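Side-chain contacts in type III effector XopAI (Xanthomonas citri, PDB 6K93), which carries a mono-ADP-ribosyltransferase fold and, as a type III effector of a plant-pathogenic bacterium, probably binds arginine-containing peptides through this domain: residues Q101-V106 and T242-F247; K121-A126 and A200-S205; L127-G132 and T193-A198; K161-E166 and H208-E213. All blocks are in the same frame, centred on the assembly; numbering follows the deposited sequence.

Contact 1 (Q101-V106 and T242-F247)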
loop_
_atom_site.group_PDB
_atom_site.type_symbol
_atom_site.label_atom_id
_atom_site.label_comp_id
_atom_site.label_asym_id
_atom_site.label_seq_id
_atom_site.Cartn_x
_atom_site.Cartn_y
_atom_site.Cartn_z
ATOM N N GLN A 101 14.935 9.277 -1.845
ATOM C CA GLN A 101 14.825 9.771 -0.477
ATOM C C GLN A 101 13.710 9.054 0.288
ATOM O O GLN A 101 13.858 8.739 1.482
ATOM C CB GLN A 101 14.592 11.277 -0.493
ATOM C CG GLN A 101 15.857 12.052 -0.901
ATOM C CD GLN A 101 15.611 13.532 -1.119
ATOM O OE1 GLN A 101 14.473 13.965 -1.307
ATOM N NE2 GLN A 101 16.684 14.316 -1.107
ATOM N N LEU A 102 12.574 8.785 -0.373
ATOM C CA LEU A 102 11.506 8.069 0.317
ATOM C C LEU A 102 11.943 6.657 0.700
ATOM O O LEU A 102 11.708 6.207 1.830
ATOM C CB LEU A 102 10.248 8.036 -0.543
ATOM C CG LEU A 102 9.064 7.329 0.114
ATOM C CD1 LEU A 102 8.752 7.862 1.504
ATOM C CD2 LEU A 102 7.838 7.483 -0.777
ATOM N N TRP A 103 12.584 5.940 -0.220
ATOM C CA TRP A 103 13.018 4.581 0.097
ATOM C C TRP A 103 14.022 4.579 1.248
ATOM O O TRP A 103 13.957 3.719 2.129
ATOM C CB TRP A 103 13.605 3.911 -1.150
ATOM C CG TRP A 103 14.146 2.538 -0.894
ATOM C CD1 TRP A 103 15.427 2.121 -1.091
ATOM C CD2 TRP A 103 13.424 1.417 -0.377
ATOM N NE1 TRP A 103 15.549 0.802 -0.746
ATOM C CE2 TRP A 103 14.338 0.344 -0.293
ATOM C CE3 TRP A 103 12.102 1.222 0.024
ATOM C CZ2 TRP A 103 13.970 -0.909 0.171
ATOM C CZ3 TRP A 103 11.740 -0.034 0.488
ATOM C CH2 TRP A 103 12.667 -1.071 0.556
ATOM N N GLN A 104 14.943 5.546 1.278
ATOM C CA GLN A 104 15.873 5.661 2.406
ATOM C C GLN A 104 15.113 5.885 3.713
ATOM O O GLN A 104 15.446 5.295 4.749
ATOM C CB GLN A 104 16.871 6.800 2.150
ATOM C CG GLN A 104 18.045 6.923 3.129
ATOM C CD GLN A 104 18.989 8.074 2.748
ATOM O OE1 GLN A 104 18.993 8.533 1.602
ATOM N NE2 GLN A 104 19.777 8.541 3.705
ATOM N N ARG A 105 14.084 6.728 3.674
ATOM C CA ARG A 105 13.299 7.022 4.868
ATOM C C ARG A 105 12.518 5.801 5.335
ATOM O O ARG A 105 12.435 5.517 6.540
ATOM C CB ARG A 105 12.356 8.183 4.551
ATOM C CG ARG A 105 11.312 8.497 5.577
ATOM C CD ARG A 105 10.461 9.635 5.043
ATOM N NE ARG A 105 9.325 9.963 5.904
ATOM C CZ ARG A 105 8.313 10.732 5.516
ATOM N NH1 ARG A 105 8.314 11.260 4.294
ATOM N NH2 ARG A 105 7.306 10.980 6.337
ATOM N N VAL A 106 11.903 5.080 4.398
ATOM C CA VAL A 106 11.189 3.855 4.744
ATOM C C VAL A 106 12.113 2.900 5.489
ATOM O O VAL A 106 11.749 2.337 6.527
ATOM C CB VAL A 106 10.610 3.212 3.472
ATOM C CG1 VAL A 106 10.211 1.778 3.763
ATOM C CG2 VAL A 106 9.466 4.047 2.966
ATOM N N THR A 242 13.782 -8.169 0.652
ATOM C CA THR A 242 13.300 -6.890 1.159
ATOM C C THR A 242 12.354 -6.349 0.096
ATOM O O THR A 242 12.785 -5.893 -0.959
ATOM C CB THR A 242 14.450 -5.933 1.442
ATOM O OG1 THR A 242 15.287 -6.472 2.479
ATOM C CG2 THR A 242 13.901 -4.590 1.911
ATOM N N ASP A 243 11.060 -6.476 0.344
ATOM C CA ASP A 243 10.041 -6.160 -0.643
ATOM C C ASP A 243 9.909 -4.648 -0.774
ATOM O O ASP A 243 9.776 -3.940 0.230
ATOM C CB ASP A 243 8.709 -6.795 -0.225
ATOM C CG ASP A 243 7.733 -6.948 -1.392
ATOM O OD1 ASP A 243 7.917 -6.289 -2.435
ATOM O OD2 ASP A 243 6.811 -7.758 -1.248
ATOM N N ARG A 244 10.014 -4.147 -1.996
ATOM C CA ARG A 244 9.814 -2.725 -2.249
ATOM C C ARG A 244 8.393 -2.404 -2.681
ATOM O O ARG A 244 8.075 -1.228 -2.910
ATOM C CB ARG A 244 10.840 -2.225 -3.278
ATOM C CG ARG A 244 12.268 -2.489 -2.787
ATOM C CD ARG A 244 13.371 -1.902 -3.650
ATOM N NE ARG A 244 13.154 -0.515 -4.000
ATOM C CZ ARG A 244 14.128 0.376 -4.178
ATOM N NH1 ARG A 244 15.401 0.025 -4.006
ATOM N NH2 ARG A 244 13.823 1.623 -4.517
ATOM N N ARG A 245 7.545 -3.422 -2.797
ATOM C CA ARG A 245 6.149 -3.255 -3.164
ATOM C C ARG A 245 5.254 -3.156 -1.941
ATOM O O ARG A 245 5.605 -3.599 -0.839
ATOM C CB ARG A 245 5.674 -4.424 -4.055
ATOM C CG ARG A 245 6.536 -4.563 -5.302
ATOM C CD ARG A 245 5.736 -5.183 -6.526
ATOM N NE ARG A 245 5.095 -6.335 -6.099
ATOM C CZ ARG A 245 3.886 -6.842 -6.402
ATOM N NH1 ARG A 245 3.000 -6.355 -7.299
ATOM N NH2 ARG A 245 3.546 -7.924 -5.778
ATOM N N PHE A 246 4.075 -2.569 -2.157
ATOM C CA PHE A 246 2.907 -2.805 -1.313
ATOM C C PHE A 246 2.390 -4.190 -1.662
ATOM O O PHE A 246 1.782 -4.403 -2.712
ATOM C CB PHE A 246 1.845 -1.740 -1.528
ATOM C CG PHE A 246 2.277 -0.399 -1.049
ATOM C CD1 PHE A 246 3.020 0.408 -1.864
ATOM C CD2 PHE A 246 1.966 0.040 0.230
ATOM C CE1 PHE A 246 3.462 1.648 -1.427
ATOM C CE2 PHE A 246 2.413 1.253 0.665
ATOM C CZ PHE A 246 3.158 2.059 -0.171
ATOM N N PHE A 247 2.645 -5.152 -0.790
ATOM C CA PHE A 247 2.347 -6.549 -1.066
ATOM C C PHE A 247 1.057 -6.947 -0.360
ATOM O O PHE A 247 0.959 -6.868 0.873
ATOM C CB PHE A 247 3.479 -7.440 -0.579
ATOM C CG PHE A 247 3.284 -8.903 -0.879
ATOM C CD1 PHE A 247 3.197 -9.357 -2.196
ATOM C CD2 PHE A 247 3.214 -9.818 0.154
ATOM C CE1 PHE A 247 3.036 -10.718 -2.454
ATOM C CE2 PHE A 247 3.050 -11.164 -0.114
ATOM C CZ PHE A 247 2.965 -11.613 -1.406
#

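Contact 2 (K121-A126 and A200-S205)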
loop_
_atom_site.group_PDB
_atom_site.type_symbol
_atom_site.label_atom_id
_atom_site.label_comp_id
_atom_site.label_asym_id
_atom_site.label_seq_id
_atom_site.Cartn_x
_atom_site.Cartn_y
_atom_site.Cartn_z
ATOM N N LYS A 121 -1.822 16.522 3.098
ATOM C CA LYS A 121 -2.453 17.441 2.157
ATOM C C LYS A 121 -2.011 17.130 0.729
ATOM O O LYS A 121 -2.804 17.242 -0.213
ATOM C CB LYS A 121 -2.110 18.886 2.531
ATOM C CG LYS A 121 -2.977 19.927 1.840
ATOM C CD LYS A 121 -2.328 21.303 1.926
ATOM C CE LYS A 121 -2.218 21.795 3.364
ATOM N NZ LYS A 121 -1.922 23.254 3.412
ATOM N N GLN A 122 -0.747 16.730 0.549
ATOM C CA GLN A 122 -0.283 16.281 -0.758
ATOM C C GLN A 122 -1.042 15.051 -1.206
ATOM O O GLN A 122 -1.419 14.938 -2.373
ATOM C CB GLN A 122 1.216 16.005 -0.718
ATOM C CG GLN A 122 2.047 17.279 -0.700
ATOM C CD GLN A 122 3.445 17.096 -0.147
ATOM O OE1 GLN A 122 3.857 16.011 0.244
ATOM N NE2 GLN A 122 4.198 18.195 -0.126
ATOM N N PHE A 123 -1.289 14.116 -0.286
ATOM C CA PHE A 123 -2.059 12.933 -0.652
ATOM C C PHE A 123 -3.492 13.319 -1.050
ATOM O O PHE A 123 -4.046 12.801 -2.030
ATOM C CB PHE A 123 -2.043 11.926 0.510
ATOM C CG PHE A 123 -3.062 10.837 0.380
ATOM C CD1 PHE A 123 -3.100 10.049 -0.755
ATOM C CD2 PHE A 123 -3.987 10.601 1.384
ATOM C CE1 PHE A 123 -4.048 9.069 -0.907
ATOM C CE2 PHE A 123 -4.938 9.613 1.241
ATOM C CZ PHE A 123 -4.979 8.843 0.102
ATOM N N LYS A 124 -4.091 14.273 -0.348
ATOM C CA LYS A 124 -5.403 14.780 -0.750
ATOM C C LYS A 124 -5.374 15.270 -2.198
ATOM O O LYS A 124 -6.246 14.917 -3.001
ATOM C CB LYS A 124 -5.860 15.905 0.193
ATOM C CG LYS A 124 -7.158 16.564 -0.234
ATOM C CD LYS A 124 -7.596 17.647 0.705
ATOM C CE LYS A 124 -8.934 18.188 0.256
ATOM N NZ LYS A 124 -9.451 19.230 1.175
ATOM N N THR A 125 -4.371 16.084 -2.551
ATOM C CA THR A 125 -4.274 16.531 -3.935
ATOM C C THR A 125 -4.098 15.358 -4.883
ATOM O O THR A 125 -4.753 15.291 -5.928
ATOM C CB THR A 125 -3.122 17.500 -4.106
ATOM O OG1 THR A 125 -3.414 18.664 -3.358
ATOM C CG2 THR A 125 -2.934 17.873 -5.585
ATOM N N ALA A 126 -3.228 14.411 -4.533
ATOM C CA ALA A 126 -2.984 13.276 -5.415
ATOM C C ALA A 126 -4.260 12.505 -5.687
ATOM O O ALA A 126 -4.529 12.117 -6.829
ATOM C CB ALA A 126 -1.923 12.355 -4.815
ATOM N N ALA A 200 1.934 6.736 -1.363
ATOM C CA ALA A 200 2.768 5.787 -0.630
ATOM C C ALA A 200 3.023 6.254 0.793
ATOM O O ALA A 200 2.980 5.450 1.735
ATOM C CB ALA A 200 4.083 5.573 -1.384
ATOM N N LYS A 201 3.305 7.549 0.982
ATOM C CA LYS A 201 3.642 8.025 2.318
ATOM C C LYS A 201 2.496 7.798 3.287
ATOM O O LYS A 201 2.714 7.424 4.438
ATOM C CB LYS A 201 4.018 9.508 2.260
ATOM C CG LYS A 201 5.253 9.754 1.429
ATOM C CD LYS A 201 5.538 11.226 1.256
ATOM C CE LYS A 201 6.688 11.409 0.294
ATOM N NZ LYS A 201 6.803 12.831 -0.170
ATOM N N CYS A 202 1.276 8.038 2.853
ATOM C CA CYS A 202 0.139 7.888 3.752
ATOM C C CYS A 202 -0.242 6.429 3.972
ATOM O O CYS A 202 -0.637 6.067 5.086
ATOM C CB CYS A 202 -1.034 8.707 3.233
ATOM S SG CYS A 202 -0.753 10.480 3.505
ATOM N N ILE A 203 -0.091 5.565 2.972
ATOM C CA ILE A 203 -0.351 4.147 3.211
ATOM C C ILE A 203 0.679 3.576 4.171
ATOM O O ILE A 203 0.343 2.855 5.109
ATOM C CB ILE A 203 -0.368 3.356 1.892
ATOM C CG1 ILE A 203 -1.487 3.821 0.965
ATOM C CG2 ILE A 203 -0.503 1.861 2.190
ATOM C CD1 ILE A 203 -1.408 3.208 -0.437
ATOM N N ILE A 204 1.959 3.882 3.957
ATOM C CA ILE A 204 3.004 3.366 4.835
ATOM C C ILE A 204 2.785 3.861 6.252
ATOM O O ILE A 204 2.907 3.100 7.210
ATOM C CB ILE A 204 4.401 3.751 4.315
ATOM C CG1 ILE A 204 4.640 3.084 2.963
ATOM C CG2 ILE A 204 5.480 3.338 5.300
ATOM C CD1 ILE A 204 5.892 3.578 2.252
ATOM N N SER A 205 2.475 5.146 6.399
ATOM C CA SER A 205 2.186 5.719 7.706
ATOM C C SER A 205 1.036 4.995 8.375
ATOM O O SER A 205 1.107 4.680 9.566
ATOM C CB SER A 205 1.875 7.208 7.525
ATOM O OG SER A 205 1.735 7.836 8.773
#

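Contact 3 (L127-G132 and T193-A198)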
loop_
_atom_site.group_PDB
_atom_site.type_symbol
_atom_site.label_atom_id
_atom_site.label_comp_id
_atom_site.label_asym_id
_atom_site.label_seq_id
_atom_site.Cartn_x
_atom_site.Cartn_y
_atom_site.Cartn_z
ATOM N N LEU A 127 -5.042 12.235 -4.645
ATOM C CA LEU A 127 -6.255 11.461 -4.841
ATOM C C LEU A 127 -7.270 12.238 -5.672
ATOM O O LEU A 127 -7.838 11.700 -6.626
ATOM C CB LEU A 127 -6.850 11.052 -3.498
ATOM C CG LEU A 127 -7.965 10.004 -3.615
ATOM C CD1 LEU A 127 -7.963 9.053 -2.423
ATOM C CD2 LEU A 127 -9.330 10.695 -3.740
ATOM N N ILE A 128 -7.495 13.510 -5.340
ATOM C CA ILE A 128 -8.538 14.260 -6.024
ATOM C C ILE A 128 -8.182 14.501 -7.490
ATOM O O ILE A 128 -9.078 14.518 -8.349
ATOM C CB ILE A 128 -8.827 15.557 -5.244
ATOM C CG1 ILE A 128 -9.494 15.191 -3.922
ATOM C CG2 ILE A 128 -9.687 16.508 -6.081
ATOM C CD1 ILE A 128 -9.661 16.321 -2.954
ATOM N N THR A 129 -6.894 14.649 -7.809
ATOM C CA THR A 129 -6.468 14.948 -9.176
ATOM C C THR A 129 -6.081 13.706 -9.979
ATOM O O THR A 129 -5.609 13.841 -11.116
ATOM C CB THR A 129 -5.268 15.911 -9.163
ATOM O OG1 THR A 129 -4.124 15.263 -8.604
ATOM C CG2 THR A 129 -5.580 17.178 -8.409
ATOM N N LEU A 130 -6.243 12.507 -9.417
ATOM C CA LEU A 130 -5.663 11.316 -10.023
ATOM C C LEU A 130 -6.216 11.035 -11.413
ATOM O O LEU A 130 -5.509 10.472 -12.262
ATOM C CB LEU A 130 -5.920 10.120 -9.117
ATOM C CG LEU A 130 -5.180 8.828 -9.487
ATOM C CD1 LEU A 130 -3.689 9.050 -9.357
ATOM C CD2 LEU A 130 -5.640 7.702 -8.616
ATOM N N TRP A 131 -7.463 11.405 -11.661
ATOM C CA TRP A 131 -8.126 11.109 -12.921
ATOM C C TRP A 131 -8.123 12.285 -13.887
ATOM O O TRP A 131 -8.763 12.214 -14.945
ATOM C CB TRP A 131 -9.566 10.682 -12.655
ATOM C CG TRP A 131 -9.720 9.335 -12.063
ATOM C CD1 TRP A 131 -8.754 8.569 -11.486
ATOM C CD2 TRP A 131 -10.932 8.586 -11.991
ATOM N NE1 TRP A 131 -9.291 7.375 -11.060
ATOM C CE2 TRP A 131 -10.631 7.367 -11.354
ATOM C CE3 TRP A 131 -12.247 8.829 -12.402
ATOM C CZ2 TRP A 131 -11.596 6.390 -11.127
ATOM C CZ3 TRP A 131 -13.200 7.861 -12.174
ATOM C CH2 TRP A 131 -12.870 6.657 -11.540
ATOM N N GLY A 132 -7.450 13.372 -13.552
ATOM C CA GLY A 132 -7.470 14.532 -14.411
ATOM C C GLY A 132 -8.425 15.609 -13.906
ATOM O O GLY A 132 -9.274 15.406 -13.032
ATOM N N THR A 193 5.861 8.527 -9.976
ATOM C CA THR A 193 5.014 9.687 -10.189
ATOM C C THR A 193 4.833 10.406 -8.867
ATOM O O THR A 193 4.914 9.809 -7.793
ATOM C CB THR A 193 3.630 9.311 -10.757
ATOM O OG1 THR A 193 2.885 8.566 -9.779
ATOM C CG2 THR A 193 3.784 8.487 -12.018
ATOM N N ALA A 194 4.574 11.707 -8.957
ATOM C CA ALA A 194 4.248 12.462 -7.750
ATOM C C ALA A 194 3.030 11.889 -7.047
ATOM O O ALA A 194 2.990 11.812 -5.815
ATOM C CB ALA A 194 4.007 13.935 -8.095
ATOM N N HIS A 195 2.012 11.502 -7.818
ATOM C CA HIS A 195 0.802 10.954 -7.206
ATOM C C HIS A 195 1.105 9.680 -6.423
ATOM O O HIS A 195 0.632 9.484 -5.292
ATOM C CB HIS A 195 -0.243 10.666 -8.268
ATOM C CG HIS A 195 -0.767 11.898 -8.918
ATOM N ND1 HIS A 195 0.016 12.688 -9.730
ATOM C CD2 HIS A 195 -1.984 12.491 -8.860
ATOM C CE1 HIS A 195 -0.704 13.722 -10.133
ATOM N NE2 HIS A 195 -1.924 13.618 -9.632
ATOM N N GLY A 196 1.871 8.782 -7.029
ATOM C CA GLY A 196 2.217 7.541 -6.365
ATOM C C GLY A 196 3.016 7.760 -5.098
ATOM O O GLY A 196 2.785 7.099 -4.089
ATOM N N LEU A 197 3.992 8.664 -5.143
ATOM C CA LEU A 197 4.808 8.908 -3.957
ATOM C C LEU A 197 3.971 9.486 -2.824
ATOM O O LEU A 197 4.151 9.127 -1.657
ATOM C CB LEU A 197 5.979 9.842 -4.298
ATOM C CG LEU A 197 6.999 9.238 -5.251
ATOM C CD1 LEU A 197 7.943 10.329 -5.721
ATOM C CD2 LEU A 197 7.767 8.091 -4.627
ATOM N N ALA A 198 3.034 10.380 -3.148
ATOM C CA ALA A 198 2.174 10.965 -2.130
ATOM C C ALA A 198 1.256 9.909 -1.518
ATOM O O ALA A 198 1.091 9.857 -0.302
ATOM C CB ALA A 198 1.355 12.108 -2.746
#

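Contact 4 (K161-E166 and H208-E213)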
loop_
_atom_site.group_PDB
_atom_site.type_symbol
_atom_site.label_atom_id
_atom_site.label_comp_id
_atom_site.label_asym_id
_atom_site.label_seq_id
_atom_site.Cartn_x
_atom_site.Cartn_y
_atom_site.Cartn_z
ATOM N N LYS A 161 -7.973 6.154 17.676
ATOM C CA LYS A 161 -8.105 7.597 17.849
ATOM C C LYS A 161 -6.814 8.367 17.594
ATOM O O LYS A 161 -6.872 9.583 17.379
ATOM C CB LYS A 161 -8.647 7.910 19.251
ATOM C CG LYS A 161 -7.651 7.712 20.388
ATOM C CD LYS A 161 -8.366 8.023 21.730
ATOM C CE LYS A 161 -7.399 8.155 22.878
ATOM N NZ LYS A 161 -8.088 8.067 24.192
ATOM N N TYR A 162 -5.665 7.704 17.601
ATOM C CA TYR A 162 -4.410 8.373 17.305
ATOM C C TYR A 162 -4.072 8.357 15.826
ATOM O O TYR A 162 -3.119 9.036 15.422
ATOM C CB TYR A 162 -3.270 7.738 18.106
ATOM C CG TYR A 162 -3.563 7.721 19.580
ATOM C CD1 TYR A 162 -3.624 8.895 20.297
ATOM C CD2 TYR A 162 -3.815 6.533 20.227
ATOM C CE1 TYR A 162 -3.911 8.883 21.643
ATOM C CE2 TYR A 162 -4.111 6.509 21.565
ATOM C CZ TYR A 162 -4.159 7.697 22.262
ATOM O OH TYR A 162 -4.453 7.669 23.608
ATOM N N MET A 163 -4.822 7.602 15.025
ATOM C CA MET A 163 -4.582 7.562 13.592
ATOM C C MET A 163 -4.903 8.901 12.963
ATOM O O MET A 163 -5.883 9.552 13.334
ATOM C CB MET A 163 -5.448 6.499 12.929
ATOM C CG MET A 163 -5.240 5.101 13.436
ATOM S SD MET A 163 -3.620 4.455 13.053
ATOM C CE MET A 163 -3.662 4.290 11.241
ATOM N N ALA A 164 -4.088 9.298 11.981
ATOM C CA ALA A 164 -4.433 10.442 11.150
ATOM C C ALA A 164 -5.542 10.044 10.201
ATOM O O ALA A 164 -5.464 8.996 9.582
ATOM C CB ALA A 164 -3.212 10.928 10.384
ATOM N N THR A 165 -6.576 10.868 10.079
ATOM C CA THR A 165 -7.718 10.474 9.266
ATOM C C THR A 165 -7.305 10.210 7.829
ATOM O O THR A 165 -7.800 9.263 7.206
ATOM C CB THR A 165 -8.793 11.553 9.325
ATOM O OG1 THR A 165 -9.099 11.819 10.693
ATOM C CG2 THR A 165 -10.048 11.126 8.614
ATOM N N GLU A 166 -6.414 11.051 7.274
ATOM C CA GLU A 166 -5.996 10.855 5.895
ATOM C C GLU A 166 -5.196 9.564 5.719
ATOM O O GLU A 166 -5.199 8.976 4.639
ATOM C CB GLU A 166 -5.146 12.031 5.431
ATOM C CG GLU A 166 -5.872 13.363 5.422
ATOM C CD GLU A 166 -5.789 14.106 6.751
ATOM O OE1 GLU A 166 -5.413 13.536 7.786
ATOM O OE2 GLU A 166 -6.097 15.326 6.731
ATOM N N HIS A 208 2.077 1.439 9.632
ATOM C CA HIS A 208 2.949 1.405 10.789
ATOM C C HIS A 208 2.350 2.081 12.010
ATOM O O HIS A 208 2.895 1.926 13.107
ATOM C CB HIS A 208 4.296 2.047 10.443
ATOM C CG HIS A 208 5.161 1.186 9.581
ATOM N ND1 HIS A 208 5.502 -0.104 9.934
ATOM C CD2 HIS A 208 5.744 1.413 8.378
ATOM C CE1 HIS A 208 6.264 -0.627 8.993
ATOM N NE2 HIS A 208 6.429 0.274 8.041
ATOM N N SER A 209 1.238 2.797 11.864
ATOM C CA SER A 209 0.618 3.426 13.013
ATOM C C SER A 209 -0.589 2.649 13.528
ATOM O O SER A 209 -0.974 2.853 14.686
ATOM C CB SER A 209 0.229 4.867 12.688
ATOM O OG SER A 209 -0.654 4.976 11.628
ATOM N N LEU A 210 -1.167 1.737 12.731
ATOM C CA LEU A 210 -2.250 0.896 13.232
ATOM C C LEU A 210 -1.788 0.171 14.490
ATOM O O LEU A 210 -0.651 -0.315 14.539
ATOM C CB LEU A 210 -2.683 -0.152 12.204
ATOM C CG LEU A 210 -3.622 0.344 11.102
ATOM C CD1 LEU A 210 -3.815 -0.697 10.035
ATOM C CD2 LEU A 210 -4.982 0.807 11.656
ATOM N N PRO A 211 -2.633 0.054 15.510
ATOM C CA PRO A 211 -2.211 -0.666 16.716
ATOM C C PRO A 211 -2.022 -2.155 16.454
ATOM O O PRO A 211 -2.498 -2.720 15.459
ATOM C CB PRO A 211 -3.334 -0.403 17.721
ATOM C CG PRO A 211 -4.492 0.115 16.932
ATOM C CD PRO A 211 -3.960 0.683 15.636
ATOM N N GLU A 212 -1.309 -2.792 17.393
ATOM C CA GLU A 212 -0.842 -4.156 17.178
ATOM C C GLU A 212 -1.984 -5.159 17.078
ATOM O O GLU A 212 -1.816 -6.223 16.464
ATOM C CB GLU A 212 0.131 -4.547 18.295
ATOM C CG GLU A 212 0.598 -5.998 18.299
ATOM C CD GLU A 212 1.344 -6.438 17.048
ATOM O OE1 GLU A 212 1.654 -5.617 16.157
ATOM O OE2 GLU A 212 1.639 -7.645 16.965
ATOM N N GLU A 213 -3.163 -4.849 17.604
ATOM C CA GLU A 213 -4.272 -5.782 17.438
ATOM C C GLU A 213 -4.710 -5.927 15.984
ATOM O O GLU A 213 -5.435 -6.873 15.670
ATOM C CB GLU A 213 -5.449 -5.365 18.325
ATOM C CG GLU A 213 -5.899 -3.931 18.133
ATOM C CD GLU A 213 -5.369 -2.986 19.202
ATOM O OE1 GLU A 213 -4.168 -3.061 19.557
ATOM O OE2 GLU A 213 -6.163 -2.151 19.683
HETATM O O HOH W 1 -1.814 7.502 11.307
#

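Contact 1 (Q101-V106 and T242-F247)
A cation-pi stack between Trp103 of helix 95-109 and Arg244, in the loop between strands 240-242 and 247-250, joins the N-terminal helical part of this ADP-ribosyltransferase fold to its beta core. The Arg244 guanidinium lies flat on one face of the indole, with the two planes 17° apart. Arg244 CZ stands 3.7 Å from the centroid of the five-membered ring of Trp103, only 7° off the ring normal. Above the indole nitrogen, Arg244 NH1 approaches Trp103 NE1 to 3.4 Å; both are donors and do not bond to each other; the closeness goes with the stacking, and the pi cloud probably attracts the cation.

The aliphatic part of the arginine shares the same face. Arg244 CG lies over the six-membered ring in a CH-pi contact, 3.7 Å from Trp103 CH2, and beyond it the chain bends about the CG-CD bond (chi3 48°), carrying the guanidinium over the five-membered ring. At the ring edge, near its plane, Thr242 CG2 meets Trp103 CH2 at 4.0 Å. A hydrogen bond from Arg244 NE to the carbonyl of Leu186 further anchors the guanidinium. The loop itself is shaped by Asp243, whose OD1 accepts from the backbone N of Arg245 at 2.9 Å, while Arg245 makes a salt bridge with Glu224. Together these features form an Arg-Trp cation-pi stack beside an Asx turn, linking a helix to the loop that connects two sheets.

Contact 2 (K121-A126 and A200-S205)
A cysteine sulfur set obliquely against a phenylalanine is the striking feature where Phe123 of helix 117-128 meets Cys202 of helix 194-209. Cys202 SG lies 4.7 Å from the centroid of the Phe123 ring and 50° off its normal, a direction neither over the face nor at the edge. Its nearest neighbour is the root of that side chain: Cys202 SG is 3.6 Å from Phe123 CB, and from there it leans toward the ring atom Phe123 CD2, 3.9 Å away. The phenyl group swings away from the backbone N (chi1 166°), which brings this side of the ring up to the cysteine, and Phe123 CD2 comes within 4.0 Å of Cys202 CB.

Toward the outer part of the interface, Gln122 OE1 and Lys201 NZ remain 4.4 Å apart, too far for a hydrogen bond. The aromatic group belongs to a larger cluster, since Phe199 meets its ring edge-to-face and Trp143 packs against it as well. Ala170 of helix 165-174 touches both Phe123 and Cys202. Small and aromatic residues thus pack at a helix-helix interface, with a cysteine sulfur-aromatic contact in the helical part of the ADP-ribosyltransferase fold.

Contact 3 (L127-G132 and T193-A198)
Thr129 OG1 is gripped from two directions: it accepts a hydrogen bond from His195 NE2 at 2.9 Å and is also hydrogen-bonded to the carbonyl oxygen of Thr125, one turn back on helix 117-128. The hydroxyl sits between its own backbone N and carbonyl carbon (chi1 67°), from where it can reach both the carbonyl behind it and the imidazole ahead. It meets the histidine at the ring edge, although the bond is tilted 21° out of the imidazole plane. Serving both partners should fix the rotation of the threonine and limit that of the imidazole.

Leu130 adds an apolar contact. Its methyl CD1 reaches His195 CD2 at 3.9 Å, coming obliquely to the ring, and lies 4.0 Å from His195 CB; the leucine and histidine side chains run past each other in opposite directions. Ala126 also touches His195, carrying the packing back onto helix 117-128.

One helix ends and the other begins at this contact. A type I beta turn from Thr129 to Gly132, closed by Gly132 N to Thr129 O at 3.1 Å, follows helix 117-128. Across the contact, Thr193 OG1 accepts from Gly196 N at 2.9 Å, capping the first turn of helix 194-209. From that capped turn a histidine reaches across to the threonine at the C-terminal end of helix 117-128, a side-chain hydrogen bond between two helix ends.

Contact 4 (K161-E166 and H208-E213)
Met163 packs against Ser209 and Leu210 where the C-terminal end of helix 194-209 lies on the N-cap region of helix 165-174, in the helical part of the ADP-ribosyltransferase fold. Ala164 is the N-cap residue of the entering helix, and Leu210 is the first residue to leave the helical conformation of the other.

The apolar contacts come from the end of the methionine. Its chain is bent at both later torsions (chi2 -66°, chi3 -68°), curling the thioether toward the other segment. There Met163 CE touches Leu210 CD2 at 3.7 Å, the two side chains meeting at a slant. Leu168 touches Met163 and Leu171 touches Leu210, so the first turns of helix 165-174 extend this apolar patch.

Close contacts between the thioether and polar atoms form a second group. Met163 CE comes tightly to 3.1 Å from Ser209 OG, while Met163 SD lies 3.3 Å from the same hydroxyl oxygen and 3.5 Å from Ser209 O. These are van der Waals contacts rather than hydrogen bonds.

Hydrogen bonding is carried by the serine and a water. Ser209 OG is bonded to the carbonyl oxygen of Ser205, one turn back in its own helix. A water molecule bridges the segments, accepting from Ala164 N at 3.0 Å and donating to Ser209 OG at 2.8 Å.

In the fold
Helix 194-209 joins three of the four contacts: contact 3 uses its N-terminal end, contact 2 its middle and contact 4 its C-terminal end. Contacts 2 and 3 also share helix 117-128 and have centres about 9 Å apart, whereas the centres of contacts 3 and 4 are about 23 Å apart. Contact 1 closes the longest chain loop and encloses the others; contact 3 is nested within contact 2, and contact 4 crosses both. The centres of contacts 1 and 2 are about 15 Å apart, and Phe246 in the loop of contact 1 packs on Ala200, Ile203 and Ile204 of helix 194-209. The helical bundle is thereby joined to the beta core of the transferase fold.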